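Local coordinates for protein aac(6')-Ii (PDB 1N71) that binds coenzyme A and probably transfers an acetyl group to the 6'-amino group of aminoglycoside antibiotics, at residues A[63-68]-A[106-111]; A[69-74]-A[97-102]. All coordinates share one frame; numbering follows the deposited sequence.

In the fold
Both contacts reach the same mixed sheet, with centres about 7 Å apart; contact 1 joins two of its strands and contact 2 packs a helix on it. Both segments of contact 2 fall between those of contact 1: strand 55-66, strand 70-78, helix 87-101 and strand 106-112 follow in that order. Strand 70-78 runs between the two strands of contact 1, antiparallel to 55-66 and parallel to 106-112. Contact 1 reaches over this middle strand, while contact 2 ties it to the helix. Backbone bonds join the two contacts, from E72 N to I63 O and from Y108 N to W71 O. Both lie near the turn between strands 55-66 and 70-78, where the second subunit also touches.

Contact 1 (A[63-68]-A[106-111]); sequences IPQYGI and TIYLGT. With COA (coenzyme A), chain E.
Segments 63-68 and 106-111 share no backbone hydrogen bond, because strand 70-78 lies between their strands in the sheet, and Q65, Y66 and Y108 meet by side chains alone. The hydroxyl end of Y108 approaches the aliphatic part of Q65, with Y108 OH 3.1 Å from Q65 CG. The Q65 chain crosses the tyrosine at about a right angle and is folded by rotation about CB-CG (chi2 -75°). Its amide plane is turned 28° from the Y108 ring. The amide itself is held elsewhere, by a hydrogen bond from Q65 NE2 to E72 OE1 on the middle strand. On Y66 the touching atom is CE1, 3.7 Å from Y108 CE1. Y108 CE1 comes in at the edge of the Y66 ring, in its plane. The two ring planes stand at 70° with centroids 6.0 Å apart. Y66 OH is hydrogen-bonded to D168 of the second subunit, and Y108 also packs on L158 of that subunit. The aromatic pair therefore sits next to the dimer contact. At the other end of 106-111, G110 O and T111 OG1 each lie 3.6 Å from the sulfur S1P of coenzyme A. A classic beta bulge sets Q65 and Y66 together opposite G70 of the next strand. The arrangement is cross-strand packing over the central strand of a GNAT sheet, whose strand 106-112 leads to the coenzyme A pocket.

Contact 2 (A[69-74]-A[97-102]); sequences TGWELH and KEVASR
V99 lays its CG1 methyl on one face of the W71 indole, and R102 reaches it at another part of the ring system. V99 CG1 sits over the five-membered ring, 3.7 Å from its centroid and 17° off the normal, a CH-pi contact. The closest ring atom is W71 CD1, 3.5 Å from V99 CG1. The two side chains run antiparallel past each other. V99 presents this methyl because CG1 is anti to the backbone N (chi1 174°). R102 meets the six-membered ring instead: its CD is 3.8 Å from W71 CH2. The arginine chain, extended from CG to NE, crosses the indole at about a right angle. Its guanidinium plane is turned 88° from the ring, so the two planes do not stack. W71 NE1 is hydrogen-bonded to the carbonyl oxygen of I68, which probably limits the rotation of the indole. I46 of strand 46-52 touches W71, V99 and R102 alike. The contact packs helix 87-101 and the residue after it on the sheet through strand 70-78, within the beta-alpha-beta unit of the GNAT fold completed by strand 106-112.

Contact 1 (A[63-68]-A[106-111])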
ATOM      1  N   ILE A  63       2.433  -8.313   6.729  1.00 18.41           N
ATOM      2  CA  ILE A  63       3.272  -8.487   5.547  1.00 18.44           C
ATOM      3  C   ILE A  63       4.413  -7.467   5.557  1.00 17.64           C
ATOM      4  O   ILE A  63       4.180  -6.273   5.729  1.00 18.08           O
ATOM      5  CB  ILE A  63       2.454  -8.245   4.257  1.00 17.77           C
ATOM      6  CG1 ILE A  63       1.232  -9.158   4.229  1.00 21.63           C
ATOM      7  CG2 ILE A  63       3.325  -8.479   3.033  1.00 20.07           C
ATOM      8  CD1 ILE A  63       0.250  -8.814   3.129  1.00 23.37           C
ATOM      9  N   PRO A  64       5.664  -7.923   5.384  1.00 18.38           N
ATOM     10  CA  PRO A  64       6.771  -6.961   5.381  1.00 19.10           C
ATOM     11  C   PRO A  64       6.775  -6.267   4.018  1.00 19.92           C
ATOM     12  O   PRO A  64       7.019  -6.910   3.000  1.00 22.69           O
ATOM     13  CB  PRO A  64       7.991  -7.849   5.594  1.00 19.65           C
ATOM     14  CG  PRO A  64       7.613  -9.096   4.848  1.00 19.12           C
ATOM     15  CD  PRO A  64       6.160  -9.306   5.251  1.00 17.32           C
ATOM     16  N   GLN A  65       6.493  -4.966   3.999  1.00 18.88           N
ATOM     17  CA  GLN A  65       6.436  -4.216   2.748  1.00 18.76           C
ATOM     18  C   GLN A  65       7.653  -3.325   2.500  1.00 18.34           C
ATOM     19  O   GLN A  65       7.978  -3.027   1.347  1.00 19.75           O
ATOM     20  CB  GLN A  65       5.157  -3.371   2.706  1.00 18.83           C
ATOM     21  CG  GLN A  65       3.869  -4.192   2.807  1.00 20.85           C
ATOM     22  CD  GLN A  65       3.530  -4.926   1.523  1.00 22.86           C
ATOM     23  OE1 GLN A  65       4.418  -5.372   0.799  1.00 25.10           O
ATOM     24  NE2 GLN A  65       2.241  -5.070   1.246  1.00 23.52           N
ATOM     25  N   TYR A  66       8.315  -2.891   3.569  1.00 16.74           N
ATOM     26  CA  TYR A  66       9.511  -2.055   3.429  1.00 18.80           C
ATOM     27  C   TYR A  66      10.665  -2.690   4.201  1.00 18.92           C
ATOM     28  O   TYR A  66      10.751  -2.550   5.423  1.00 17.80           O
ATOM     29  CB  TYR A  66       9.262  -0.645   3.967  1.00 19.74           C
ATOM     30  CG  TYR A  66       8.093   0.072   3.336  1.00 21.66           C
ATOM     31  CD1 TYR A  66       6.786  -0.227   3.713  1.00 21.65           C
ATOM     32  CD2 TYR A  66       8.293   1.046   2.360  1.00 21.61           C
ATOM     33  CE1 TYR A  66       5.705   0.425   3.138  1.00 22.99           C
ATOM     34  CE2 TYR A  66       7.216   1.707   1.774  1.00 24.78           C
ATOM     35  CZ  TYR A  66       5.927   1.390   2.170  1.00 22.77           C
ATOM     36  OH  TYR A  66       4.856   2.041   1.615  1.00 25.09           O
ATOM     37  N   GLY A  67      11.549  -3.382   3.488  1.00 20.59           N
ATOM     38  CA  GLY A  67      12.666  -4.032   4.148  1.00 21.89           C
ATOM     39  C   GLY A  67      12.131  -4.819   5.326  1.00 22.00           C
ATOM     40  O   GLY A  67      11.175  -5.578   5.178  1.00 22.52           O
ATOM     41  N   ILE A  68      12.736  -4.631   6.495  1.00 22.36           N
ATOM     42  CA  ILE A  68      12.287  -5.305   7.712  1.00 23.64           C
ATOM     43  C   ILE A  68      11.629  -4.264   8.620  1.00 21.49           C
ATOM     44  O   ILE A  68      11.089  -4.588   9.678  1.00 21.46           O
ATOM     45  CB  ILE A  68      13.476  -5.935   8.486  1.00 24.81           C
ATOM     46  CG1 ILE A  68      14.414  -4.830   8.987  1.00 26.40           C
ATOM     47  CG2 ILE A  68      14.229  -6.908   7.585  1.00 24.34           C
ATOM     48  CD1 ILE A  68      15.593  -5.330   9.814  1.00 29.93           C
ATOM     49  N   THR A 106       7.512   0.074  12.160  1.00 18.11           N
ATOM     50  CA  THR A 106       6.145   0.549  12.037  1.00 18.60           C
ATOM     51  C   THR A 106       5.222  -0.432  11.337  1.00 16.29           C
ATOM     52  O   THR A 106       5.639  -1.224  10.493  1.00 15.60           O
ATOM     53  CB  THR A 106       6.093   1.874  11.258  1.00 20.56           C
ATOM     54  OG1 THR A 106       4.729   2.306  11.137  1.00 23.31           O
ATOM     55  CG2 THR A 106       6.654   1.688   9.866  1.00 20.25           C
ATOM     56  N   ILE A 107       3.951  -0.350  11.703  1.00 15.47           N
ATOM     57  CA  ILE A 107       2.917  -1.183  11.132  1.00 13.95           C
ATOM     58  C   ILE A 107       1.871  -0.215  10.622  1.00 12.69           C
ATOM     59  O   ILE A 107       1.496   0.719  11.328  1.00 13.48           O
ATOM     60  CB  ILE A 107       2.275  -2.096  12.200  1.00 14.43           C
ATOM     61  CG1 ILE A 107       3.309  -3.101  12.718  1.00 15.49           C
ATOM     62  CG2 ILE A 107       1.062  -2.826  11.609  1.00 13.16           C
ATOM     63  CD1 ILE A 107       2.768  -4.025  13.812  1.00 14.83           C
ATOM     64  N   TYR A 108       1.420  -0.421   9.395  1.00 13.26           N
ATOM     65  CA  TYR A 108       0.396   0.440   8.825  1.00 14.18           C
ATOM     66  C   TYR A 108      -0.695  -0.447   8.249  1.00 13.62           C
ATOM     67  O   TYR A 108      -0.497  -1.643   8.054  1.00 13.63           O
ATOM     68  CB  TYR A 108       0.975   1.335   7.728  1.00 13.22           C
ATOM     69  CG  TYR A 108       1.349   0.592   6.472  1.00 14.85           C
ATOM     70  CD1 TYR A 108       2.539  -0.136   6.392  1.00 16.30           C
ATOM     71  CD2 TYR A 108       0.504   0.605   5.362  1.00 17.18           C
ATOM     72  CE1 TYR A 108       2.878  -0.829   5.235  1.00 19.77           C
ATOM     73  CE2 TYR A 108       0.832  -0.086   4.202  1.00 20.88           C
ATOM     74  CZ  TYR A 108       2.018  -0.798   4.145  1.00 20.21           C
ATOM     75  OH  TYR A 108       2.343  -1.475   2.996  1.00 24.86           O
ATOM     76  N   LEU A 109      -1.846   0.147   7.973  1.00 13.47           N
ATOM     77  CA  LEU A 109      -2.977  -0.595   7.447  1.00 13.26           C
ATOM     78  C   LEU A 109      -3.892   0.337   6.676  1.00 15.34           C
ATOM     79  O   LEU A 109      -3.802   1.561   6.796  1.00 12.45           O
ATOM     80  CB  LEU A 109      -3.757  -1.227   8.607  1.00 14.23           C
ATOM     81  CG  LEU A 109      -4.285  -0.211   9.632  1.00 16.34           C
ATOM     82  CD1 LEU A 109      -5.666   0.293   9.209  1.00 15.88           C
ATOM     83  CD2 LEU A 109      -4.364  -0.854  11.008  1.00 16.39           C
ATOM     84  N   GLY A 110      -4.758  -0.257   5.868  1.00 15.37           N
ATOM     85  CA  GLY A 110      -5.716   0.515   5.109  1.00 17.55           C
ATOM     86  C   GLY A 110      -7.095   0.004   5.479  1.00 20.36           C
ATOM     87  O   GLY A 110      -7.379  -1.188   5.329  1.00 21.76           O
ATOM     88  N   THR A 111      -7.942   0.883   6.003  1.00 20.01           N
ATOM     89  CA  THR A 111      -9.300   0.501   6.367  1.00 21.47           C
ATOM     90  C   THR A 111     -10.233   1.336   5.492  1.00 21.89           C
ATOM     91  O   THR A 111     -10.267   2.560   5.591  1.00 21.68           O
ATOM     92  CB  THR A 111      -9.580   0.745   7.876  1.00 22.35           C
ATOM     93  OG1 THR A 111     -10.916   0.334   8.189  1.00 22.86           O
ATOM     94  CG2 THR A 111      -9.403   2.212   8.240  1.00 21.04           C
TER
HETATM   95  N1A COA E 601     -15.880   1.134  16.182  1.00 22.22           N
HETATM   96  C2A COA E 601     -15.467   1.794  17.280  1.00 23.18           C
HETATM   97  N3A COA E 601     -14.797   1.296  18.343  1.00 25.36           N
HETATM   98  C4A COA E 601     -14.543  -0.049  18.188  1.00 23.90           C
HETATM   99  C5A COA E 601     -14.904  -0.849  17.127  1.00 22.48           C
HETATM  100  C6A COA E 601     -15.609  -0.205  16.060  1.00 21.61           C
HETATM  101  N6A COA E 601     -16.015  -0.862  14.976  1.00 20.17           N
HETATM  102  N7A COA E 601     -14.476  -2.153  17.324  1.00 22.07           N
HETATM  103  C8A COA E 601     -13.890  -2.113  18.484  1.00 22.87           C
HETATM  104  N9A COA E 601     -13.892  -0.870  19.073  1.00 23.99           N
HETATM  105  C1B COA E 601     -13.332  -0.469  20.372  1.00 27.22           C
HETATM  106  C2B COA E 601     -14.045  -1.116  21.562  1.00 30.79           C
HETATM  107  O2B COA E 601     -15.168  -0.307  21.935  1.00 33.27           O
HETATM  108  C3B COA E 601     -13.027  -1.112  22.697  1.00 31.37           C
HETATM  109  O3B COA E 601     -12.967   0.219  23.238  1.00 37.22           O
HETATM  110  P3B COA E 601     -13.122   0.484  24.822  1.00 41.10           P
HETATM  111  O7A COA E 601     -14.448  -0.089  25.159  1.00 41.19           O
HETATM  112  O8A COA E 601     -13.045   1.962  24.937  1.00 41.46           O
HETATM  113  O9A COA E 601     -11.973  -0.233  25.426  1.00 40.65           O
HETATM  114  C4B COA E 601     -11.723  -1.368  21.928  1.00 27.66           C
HETATM  115  O4B COA E 601     -11.995  -0.902  20.601  1.00 26.14           O
HETATM  116  C5B COA E 601     -11.246  -2.828  21.930  1.00 24.67           C
HETATM  117  O5B COA E 601     -12.124  -3.641  21.142  1.00 22.37           O
HETATM  118  P1A COA E 601     -11.941  -5.240  21.027  1.00 20.76           P
HETATM  119  O1A COA E 601     -12.980  -5.892  21.854  1.00 19.09           O
HETATM  120  O2A COA E 601     -10.514  -5.580  21.226  1.00 18.67           O
HETATM  121  O3A COA E 601     -12.298  -5.459  19.477  1.00 20.29           O
HETATM  122  P2A COA E 601     -12.840  -6.794  18.763  1.00 20.14           P
HETATM  123  O4A COA E 601     -14.303  -6.675  18.590  1.00 20.91           O
HETATM  124  O5A COA E 601     -12.271  -7.991  19.415  1.00 22.80           O
HETATM  125  O6A COA E 601     -12.156  -6.658  17.316  1.00 20.77           O
HETATM  126  CBP COA E 601     -12.442  -5.699  15.099  1.00 23.72           C
HETATM  127  CCP COA E 601     -12.233  -5.426  16.582  1.00 20.81           C
HETATM  128  CDP COA E 601     -12.617  -4.352  14.384  1.00 22.95           C
HETATM  129  CEP COA E 601     -11.188  -6.435  14.541  1.00 23.07           C
HETATM  130  CAP COA E 601     -13.743  -6.600  14.938  1.00 28.17           C
HETATM  131  OAP COA E 601     -14.917  -5.927  15.405  1.00 29.71           O
HETATM  132  C9P COA E 601     -13.918  -7.161  13.516  1.00 33.66           C
HETATM  133  O9P COA E 601     -13.613  -8.335  13.267  1.00 36.32           O
HETATM  134  N8P COA E 601     -14.406  -6.314  12.600  1.00 37.40           N
HETATM  135  C7P COA E 601     -14.650  -6.634  11.198  1.00 43.94           C
HETATM  136  C6P COA E 601     -13.368  -6.683  10.370  1.00 48.06           C
HETATM  137  C5P COA E 601     -12.859  -5.313   9.958  1.00 51.23           C
HETATM  138  O5P COA E 601     -13.614  -4.501   9.409  1.00 52.95           O
HETATM  139  N4P COA E 601     -11.569  -5.061  10.221  1.00 53.72           N
HETATM  140  C3P COA E 601     -10.869  -3.810   9.908  1.00 54.10           C
HETATM  141  C2P COA E 601      -9.608  -4.049   9.092  1.00 54.80           C
HETATM  142  S1P COA E 601      -9.433  -2.915   7.702  1.00 56.20           S

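Contact 2 (A[69-74]-A[97-102])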
ATOM      1  N   THR A  69      11.665  -3.013   8.176  1.00 21.01           N
ATOM      2  CA  THR A  69      11.145  -1.887   8.944  1.00 18.47           C
ATOM      3  C   THR A  69       9.647  -1.595   8.885  1.00 16.55           C
ATOM      4  O   THR A  69       9.037  -1.313   9.914  1.00 18.25           O
ATOM      5  CB  THR A  69      11.882  -0.598   8.537  1.00 17.05           C
ATOM      6  OG1 THR A  69      11.774  -0.427   7.120  1.00 16.65           O
ATOM      7  CG2 THR A  69      13.356  -0.676   8.927  1.00 19.27           C
ATOM      8  N   GLY A  70       9.068  -1.636   7.691  1.00 16.41           N
ATOM      9  CA  GLY A  70       7.652  -1.333   7.548  1.00 15.27           C
ATOM     10  C   GLY A  70       6.768  -2.517   7.197  1.00 15.24           C
ATOM     11  O   GLY A  70       6.934  -3.141   6.150  1.00 15.72           O
ATOM     12  N   TRP A  71       5.810  -2.804   8.074  1.00 15.19           N
ATOM     13  CA  TRP A  71       4.894  -3.923   7.884  1.00 15.83           C
ATOM     14  C   TRP A  71       3.439  -3.488   7.739  1.00 14.41           C
ATOM     15  O   TRP A  71       3.001  -2.542   8.389  1.00 14.21           O
ATOM     16  CB  TRP A  71       4.989  -4.873   9.075  1.00 16.26           C
ATOM     17  CG  TRP A  71       6.328  -5.511   9.230  1.00 18.28           C
ATOM     18  CD1 TRP A  71       7.510  -4.889   9.513  1.00 18.74           C
ATOM     19  CD2 TRP A  71       6.620  -6.907   9.126  1.00 16.83           C
ATOM     20  NE1 TRP A  71       8.525  -5.818   9.594  1.00 18.04           N
ATOM     21  CE2 TRP A  71       8.005  -7.064   9.360  1.00 18.23           C
ATOM     22  CE3 TRP A  71       5.844  -8.043   8.859  1.00 19.12           C
ATOM     23  CZ2 TRP A  71       8.634  -8.315   9.338  1.00 19.40           C
ATOM     24  CZ3 TRP A  71       6.470  -9.291   8.837  1.00 21.59           C
ATOM     25  CH2 TRP A  71       7.853  -9.414   9.077  1.00 18.27           C
ATOM     26  N   GLU A  72       2.700  -4.197   6.891  1.00 14.44           N
ATOM     27  CA  GLU A  72       1.283  -3.922   6.691  1.00 14.55           C
ATOM     28  C   GLU A  72       0.457  -4.948   7.453  1.00 15.80           C
ATOM     29  O   GLU A  72       0.614  -6.157   7.246  1.00 16.43           O
ATOM     30  CB  GLU A  72       0.905  -4.001   5.207  1.00 17.01           C
ATOM     31  CG  GLU A  72      -0.611  -4.024   4.995  1.00 18.80           C
ATOM     32  CD  GLU A  72      -1.021  -4.083   3.531  1.00 22.60           C
ATOM     33  OE1 GLU A  72      -0.227  -4.559   2.696  1.00 22.07           O
ATOM     34  OE2 GLU A  72      -2.154  -3.663   3.218  1.00 24.70           O
ATOM     35  N   LEU A  73      -0.418  -4.465   8.331  1.00 14.58           N
ATOM     36  CA  LEU A  73      -1.295  -5.330   9.106  1.00 15.50           C
ATOM     37  C   LEU A  73      -2.378  -5.816   8.145  1.00 18.62           C
ATOM     38  O   LEU A  73      -3.138  -5.014   7.589  1.00 17.14           O
ATOM     39  CB  LEU A  73      -1.920  -4.538  10.268  1.00 14.13           C
ATOM     40  CG  LEU A  73      -2.856  -5.257  11.253  1.00 15.50           C
ATOM     41  CD1 LEU A  73      -3.076  -4.369  12.471  1.00 15.47           C
ATOM     42  CD2 LEU A  73      -4.187  -5.591  10.588  1.00 18.18           C
ATOM     43  N   HIS A  74      -2.436  -7.127   7.934  1.00 16.72           N
ATOM     44  CA  HIS A  74      -3.426  -7.696   7.027  1.00 20.38           C
ATOM     45  C   HIS A  74      -3.385  -9.221   7.058  1.00 18.15           C
ATOM     46  O   HIS A  74      -2.338  -9.823   6.840  1.00 18.72           O
ATOM     47  CB  HIS A  74      -3.170  -7.199   5.598  1.00 23.74           C
ATOM     48  CG  HIS A  74      -4.061  -7.823   4.569  1.00 27.69           C
ATOM     49  ND1 HIS A  74      -3.858  -9.098   4.083  1.00 29.86           N
ATOM     50  CD2 HIS A  74      -5.163  -7.352   3.939  1.00 28.66           C
ATOM     51  CE1 HIS A  74      -4.794  -9.384   3.196  1.00 28.37           C
ATOM     52  NE2 HIS A  74      -5.599  -8.341   3.090  1.00 31.23           N
ATOM     53  N   LYS A  97       4.296  -7.274  19.038  1.00 15.97           N
ATOM     54  CA  LYS A  97       5.462  -7.881  19.674  1.00 17.39           C
ATOM     55  C   LYS A  97       6.257  -8.691  18.645  1.00 18.05           C
ATOM     56  O   LYS A  97       7.489  -8.623  18.607  1.00 17.93           O
ATOM     57  CB  LYS A  97       5.029  -8.795  20.826  1.00 19.25           C
ATOM     58  N   GLU A  98       5.549  -9.448  17.802  1.00 17.46           N
ATOM     59  CA  GLU A  98       6.185 -10.273  16.773  1.00 18.14           C
ATOM     60  C   GLU A  98       6.931  -9.431  15.738  1.00 17.95           C
ATOM     61  O   GLU A  98       8.053  -9.760  15.351  1.00 17.25           O
ATOM     62  CB  GLU A  98       5.143 -11.135  16.048  1.00 21.14           C
ATOM     63  CG  GLU A  98       4.500 -12.230  16.887  1.00 27.31           C
ATOM     64  CD  GLU A  98       5.384 -13.455  17.044  1.00 32.53           C
ATOM     65  OE1 GLU A  98       5.917 -13.931  16.022  1.00 34.53           O
ATOM     66  OE2 GLU A  98       5.539 -13.946  18.185  1.00 34.77           O
ATOM     67  N   VAL A  99       6.303  -8.352  15.280  1.00 16.60           N
ATOM     68  CA  VAL A  99       6.931  -7.486  14.291  1.00 16.35           C
ATOM     69  C   VAL A  99       8.191  -6.861  14.884  1.00 16.24           C
ATOM     70  O   VAL A  99       9.252  -6.856  14.264  1.00 17.58           O
ATOM     71  CB  VAL A  99       5.970  -6.364  13.839  1.00 15.62           C
ATOM     72  CG1 VAL A  99       6.702  -5.384  12.927  1.00 13.73           C
ATOM     73  CG2 VAL A  99       4.775  -6.969  13.110  1.00 16.85           C
ATOM     74  N   ALA A 100       8.072  -6.345  16.100  1.00 18.47           N
ATOM     75  CA  ALA A 100       9.213  -5.721  16.760  1.00 18.61           C
ATOM     76  C   ALA A 100      10.389  -6.684  16.852  1.00 18.49           C
ATOM     77  O   ALA A 100      11.530  -6.298  16.609  1.00 18.96           O
ATOM     78  CB  ALA A 100       8.820  -5.259  18.153  1.00 17.46           C
ATOM     79  N   SER A 101      10.106  -7.937  17.202  1.00 19.88           N
ATOM     80  CA  SER A 101      11.156  -8.941  17.356  1.00 22.76           C
ATOM     81  C   SER A 101      11.907  -9.230  16.064  1.00 23.05           C
ATOM     82  O   SER A 101      12.991  -9.811  16.091  1.00 24.41           O
ATOM     83  CB  SER A 101      10.574 -10.246  17.920  1.00 23.72           C
ATOM     84  OG  SER A 101       9.747 -10.903  16.974  1.00 28.12           O
ATOM     85  N   ARG A 102      11.338  -8.833  14.930  1.00 22.15           N
ATOM     86  CA  ARG A 102      12.001  -9.057  13.651  1.00 20.07           C
ATOM     87  C   ARG A 102      12.700  -7.793  13.165  1.00 18.10           C
ATOM     88  O   ARG A 102      13.151  -7.729  12.030  1.00 18.00           O
ATOM     89  CB  ARG A 102      10.999  -9.531  12.591  1.00 22.07           C
ATOM     90  CG  ARG A 102      10.279 -10.820  12.964  1.00 24.03           C
ATOM     91  CD  ARG A 102       9.669 -11.493  11.750  1.00 27.09           C
ATOM     92  NE  ARG A 102       8.906 -12.683  12.117  1.00 27.80           N
ATOM     93  CZ  ARG A 102       8.418 -13.557  11.243  1.00 29.54           C
ATOM     94  NH1 ARG A 102       8.617 -13.376   9.944  1.00 29.65           N
ATOM     95  NH2 ARG A 102       7.720 -14.604  11.666  1.00 28.71           N
TER